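Local coordinates for oligopeptide-binding protein oppA (Lactococcus lactis, PDB 3DRF), which captures oligopeptides as the extracellular receptor of the OppABCDF ABC transporter, which imports peptides longer than three residues and is essential for growth in milk, at residues S112-T115 against A116-E120; M562-W565 against S566-V570. All blocks are in the same frame, centred on the assembly; numbering follows the deposited sequence.

Contact 1: residues S112-T115 against A116-E120; sequences SEVT and AKDYE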
loop_
_atom_site.group_PDB
_atom_site.type_symbol
_atom_site.label_atom_id
_atom_site.label_comp_id
_atom_site.label_asym_id
_atom_site.label_seq_id
_atom_site.Cartn_x
_atom_site.Cartn_y
_atom_site.Cartn_z
ATOM N N SER A 112 16.698 17.055 19.372
ATOM C CA SER A 112 16.308 18.270 18.656
ATOM C C SER A 112 14.782 18.370 18.485
ATOM O O SER A 112 14.089 17.389 18.592
ATOM C CB SER A 112 17.010 18.345 17.290
ATOM O OG SER A 112 16.548 17.296 16.426
ATOM N N GLU A 113 14.332 19.582 18.318
ATOM C CA GLU A 113 12.884 19.790 18.207
ATOM C C GLU A 113 12.341 19.357 16.858
ATOM O O GLU A 113 12.969 19.570 15.829
ATOM C CB GLU A 113 12.518 21.265 18.393
ATOM C CG GLU A 113 12.731 21.802 19.790
ATOM C CD GLU A 113 11.794 21.175 20.814
ATOM O OE1 GLU A 113 10.571 21.115 20.566
ATOM O OE2 GLU A 113 12.284 20.742 21.879
ATOM N N VAL A 114 11.171 18.692 16.894
ATOM C CA VAL A 114 10.366 18.593 15.683
ATOM C C VAL A 114 9.591 19.883 15.429
ATOM O O VAL A 114 8.938 20.412 16.328
ATOM C CB VAL A 114 9.375 17.416 15.757
ATOM C CG1 VAL A 114 8.615 17.279 14.447
ATOM C CG2 VAL A 114 10.108 16.127 16.094
ATOM N N THR A 115 9.792 20.454 14.264
ATOM C CA THR A 115 9.282 21.788 13.941
ATOM C C THR A 115 8.343 21.800 12.748
ATOM O O THR A 115 8.221 20.863 12.009
ATOM C CB THR A 115 10.485 22.763 13.569
ATOM O OG1 THR A 115 11.036 22.366 12.315
ATOM C CG2 THR A 115 11.553 22.768 14.714
ATOM N N ALA A 116 7.734 22.949 12.531
ATOM C CA ALA A 116 6.826 23.203 11.383
ATOM C C ALA A 116 7.547 22.857 10.052
ATOM O O ALA A 116 6.965 22.229 9.174
ATOM C CB ALA A 116 6.378 24.708 11.406
ATOM N N LYS A 117 8.803 23.263 9.923
ATOM C CA LYS A 117 9.565 22.956 8.716
ATOM C C LYS A 117 9.742 21.430 8.443
ATOM O O LYS A 117 9.727 21.018 7.324
ATOM C CB LYS A 117 10.949 23.634 8.801
ATOM C CG LYS A 117 11.937 23.299 7.634
ATOM C CD LYS A 117 11.333 23.664 6.235
ATOM C CE LYS A 117 12.400 23.322 5.130
ATOM N NZ LYS A 117 11.776 23.647 3.774
ATOM N N ASP A 118 9.875 20.626 9.514
ATOM C CA ASP A 118 9.957 19.143 9.369
ATOM C C ASP A 118 8.699 18.558 8.703
ATOM O O ASP A 118 8.763 17.613 8.031
ATOM C CB ASP A 118 10.191 18.508 10.751
ATOM C CG ASP A 118 11.540 18.883 11.362
ATOM O OD1 ASP A 118 12.450 19.186 10.614
ATOM O OD2 ASP A 118 11.609 18.879 12.552
ATOM N N TYR A 119 7.558 19.152 9.036
ATOM C CA TYR A 119 6.284 18.723 8.402
ATOM C C TYR A 119 6.182 19.111 6.902
ATOM O O TYR A 119 5.856 18.320 6.092
ATOM C CB TYR A 119 5.120 19.301 9.231
ATOM C CG TYR A 119 3.785 18.858 8.646
ATOM C CD1 TYR A 119 3.395 17.496 8.612
ATOM C CD2 TYR A 119 2.948 19.787 8.068
ATOM C CE1 TYR A 119 2.169 17.109 8.040
ATOM C CE2 TYR A 119 1.725 19.415 7.498
ATOM C CZ TYR A 119 1.358 18.075 7.473
ATOM O OH TYR A 119 0.140 17.705 6.905
ATOM N N GLU A 120 6.476 20.369 6.609
ATOM C CA GLU A 120 6.541 20.821 5.212
ATOM C C GLU A 120 7.584 20.008 4.425
ATOM O O GLU A 120 7.377 19.690 3.278
ATOM C CB GLU A 120 6.867 22.355 5.189
ATOM C CG GLU A 120 6.967 22.903 3.748
ATOM C CD GLU A 120 8.352 22.725 3.075
ATOM O OE1 GLU A 120 9.308 22.385 3.718
ATOM O OE2 GLU A 120 8.361 22.984 1.864
HETATM O O HOH W 1 13.405 21.720 11.478
#
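The backbone N-H of Thr115 points straight at the carboxylate of Asp118: N to OD2 is 3.0 Å with 167° at the hydrogen, although the donor stands 45° above the carboxylate plane. In return, Asp118 N reaches Thr115 OG1, a long, weak bond of 3.5 Å. The threonine can accept it because OG1 sits between its backbone N and carbonyl carbon (chi1 70°), turned toward the first helical turn, where amide groups have no earlier carbonyl in the helix to bind. A water bridges the same two side chains, lying 2.6 Å from Thr115 OG1 and donating to Asp118 OD1. This reciprocal exchange is a capping box, with Thr115 as N-cap of helix 116-127; a short hydroxyl and a short carboxylate suit its two ends, and the negative charge probably also favours the positive end of the helix dipole. Val114 CG1 lies 3.9 Å from Asp118 OD2, an apolar flank to the carboxylate. Further out, Trp108 NE1 also bonds to OD2 and Tyr197 N to OD1, fixing the rotation of this buried group. From the same first turn, Lys117 NZ reaches along the helix to Glu120 OE1 in a 2.8 Å salt bridge and makes a second with Glu124, while its cationic side chain engages the ring of Tyr197.

Contact 2: residues M562-W565 against S566-V570; sequences MNTW and SEIGV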
loop_
_atom_site.group_PDB
_atom_site.type_symbol
_atom_site.label_atom_id
_atom_site.label_comp_id
_atom_site.label_asym_id
_atom_site.label_seq_id
_atom_site.Cartn_x
_atom_site.Cartn_y
_atom_site.Cartn_z
ATOM N N MET A 562 -3.564 2.985 20.236
ATOM C CA MET A 562 -2.546 4.006 19.888
ATOM C C MET A 562 -1.190 3.883 20.606
ATOM O O MET A 562 -0.287 4.549 20.277
ATOM C CB MET A 562 -3.096 5.430 20.129
ATOM C CG MET A 562 -4.320 5.783 19.277
ATOM S SD MET A 562 -3.815 5.875 17.520
ATOM C CE MET A 562 -4.801 4.505 16.810
ATOM N N ASN A 563 -1.108 3.014 21.591
ATOM C CA ASN A 563 0.078 2.924 22.457
ATOM C C ASN A 563 0.593 1.527 22.648
ATOM O O ASN A 563 1.206 1.232 23.632
ATOM C CB ASN A 563 -0.255 3.496 23.808
ATOM C CG ASN A 563 -0.070 4.941 23.856
ATOM O OD1 ASN A 563 1.013 5.430 23.679
ATOM N ND2 ASN A 563 -1.131 5.641 24.088
ATOM N N THR A 564 0.324 0.678 21.690
ATOM C CA THR A 564 0.744 -0.715 21.782
ATOM C C THR A 564 2.237 -0.873 22.147
ATOM O O THR A 564 2.556 -1.654 22.964
ATOM C CB THR A 564 0.424 -1.460 20.510
ATOM O OG1 THR A 564 -0.991 -1.369 20.292
ATOM C CG2 THR A 564 0.746 -2.953 20.667
ATOM N N TRP A 565 3.133 -0.173 21.468
ATOM C CA TRP A 565 4.575 -0.377 21.724
ATOM C C TRP A 565 5.012 0.053 23.126
ATOM O O TRP A 565 5.956 -0.415 23.617
ATOM C CB TRP A 565 5.435 0.323 20.646
ATOM C CG TRP A 565 5.183 -0.315 19.288
ATOM C CD1 TRP A 565 4.562 0.258 18.203
ATOM C CD2 TRP A 565 5.466 -1.651 18.915
ATOM N NE1 TRP A 565 4.499 -0.621 17.196
ATOM C CE2 TRP A 565 5.014 -1.821 17.594
ATOM C CE3 TRP A 565 6.093 -2.734 19.552
ATOM C CZ2 TRP A 565 5.162 -3.015 16.921
ATOM C CZ3 TRP A 565 6.243 -3.907 18.871
ATOM C CH2 TRP A 565 5.800 -4.035 17.570
ATOM N N SER A 566 4.293 0.957 23.745
ATOM C CA SER A 566 4.535 1.320 25.147
ATOM C C SER A 566 3.851 0.404 26.152
ATOM O O SER A 566 4.250 0.366 27.306
ATOM C CB SER A 566 4.089 2.751 25.403
ATOM O OG SER A 566 4.894 3.647 24.680
ATOM N N GLU A 567 2.824 -0.300 25.719
ATOM C CA GLU A 567 2.055 -1.201 26.578
ATOM C C GLU A 567 2.549 -2.634 26.604
ATOM O O GLU A 567 2.312 -3.312 27.555
ATOM C CB GLU A 567 0.567 -1.178 26.200
ATOM C CG GLU A 567 -0.101 0.116 26.553
ATOM C CD GLU A 567 -1.436 0.306 25.864
ATOM O OE1 GLU A 567 -1.725 -0.496 24.951
ATOM O OE2 GLU A 567 -2.125 1.301 26.204
ATOM N N ILE A 568 3.215 -3.092 25.564
ATOM C CA ILE A 568 3.638 -4.466 25.518
ATOM C C ILE A 568 4.732 -4.700 26.574
ATOM O O ILE A 568 5.624 -3.912 26.787
ATOM C CB ILE A 568 4.160 -4.870 24.139
ATOM C CG1 ILE A 568 3.061 -4.944 23.089
ATOM C CG2 ILE A 568 4.888 -6.215 24.225
ATOM C CD1 ILE A 568 3.615 -5.051 21.679
ATOM N N GLY A 569 4.611 -5.850 27.199
ATOM C CA GLY A 569 5.578 -6.334 28.147
ATOM C C GLY A 569 5.604 -7.832 28.168
ATOM O O GLY A 569 4.922 -8.473 27.391
ATOM N N VAL A 570 6.546 -8.384 28.930
ATOM C CA VAL A 570 6.653 -9.824 29.097
ATOM C C VAL A 570 6.222 -10.207 30.507
ATOM O O VAL A 570 5.615 -11.255 30.724
ATOM C CB VAL A 570 8.086 -10.303 28.876
ATOM C CG1 VAL A 570 8.492 -10.120 27.417
ATOM C CG2 VAL A 570 9.030 -9.564 29.800
HETATM O O HOH W 2 3.299 4.192 22.471
HETATM O O HOH W 3 -2.896 1.294 23.099
HETATM O O HOH W 4 -2.736 -1.312 22.727
HETATM O O HOH W 5 6.841 -1.612 26.024
#
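Ile568 touches two side chains of the preceding turn with its CD1 methyl, 3.7 Å from Thr564 CG2 and 4.0 Å from Trp565 CE3. The threonine and isoleucine meet at a slant, methyl against methyl, because Thr564 holds CG2 anti to its own N and OG1 on the far side from its carbonyl carbon (chi1 -59°). Trp565 and Ile568 instead run side by side in the same direction, the indole approached obliquely and its side chain touching Pro65 beyond. Cutting Ile568 back to an alanine would remove CG1 and CD1, and would probably open a gap beside Thr564 CG2 and deprive the indole of one of its apolar neighbours. These residues belong to the single-turn helix 564-567 near the end of the modelled chain, closed by the bond from Ile568 N to Thr564 O at 3.0 Å. On another side, Glu567 stretches its chain back past Asn563, bringing OE2 to 3.7 Å from Asn563 CB. Its OE1 accepts from two waters, one of which also takes the N-H of Asn563 while the other lies 3.0 Å from Thr564 OG1; a long, exposed acid suits this hydrated side. Asn563 OD1 and Ser566 OG share a third water, and the small, buried serine also bonds to the carbonyl of Glu246.

Both contacts concern a helix beginning within a continuous piece of chain, yet they share no element: nearest atoms are about 16 Å apart. Contact 1 opens the long helix 116-127 beside strands 97-102 and 170-174 and is the more buried of the two; its chemistry is mainly polar, with the helix start closed by side chains. Contact 2 spans a whole short helix, 564-567, and its Asn563 occupies the N-cap without a capping bond from its side chain. There apolar contacts on one side are accompanied by water bridges on another. Side-chain capping, one of its two bonds weak, belongs to the longer helix, whereas methyl contacts and solvent accompany the brief turn near the C-terminus.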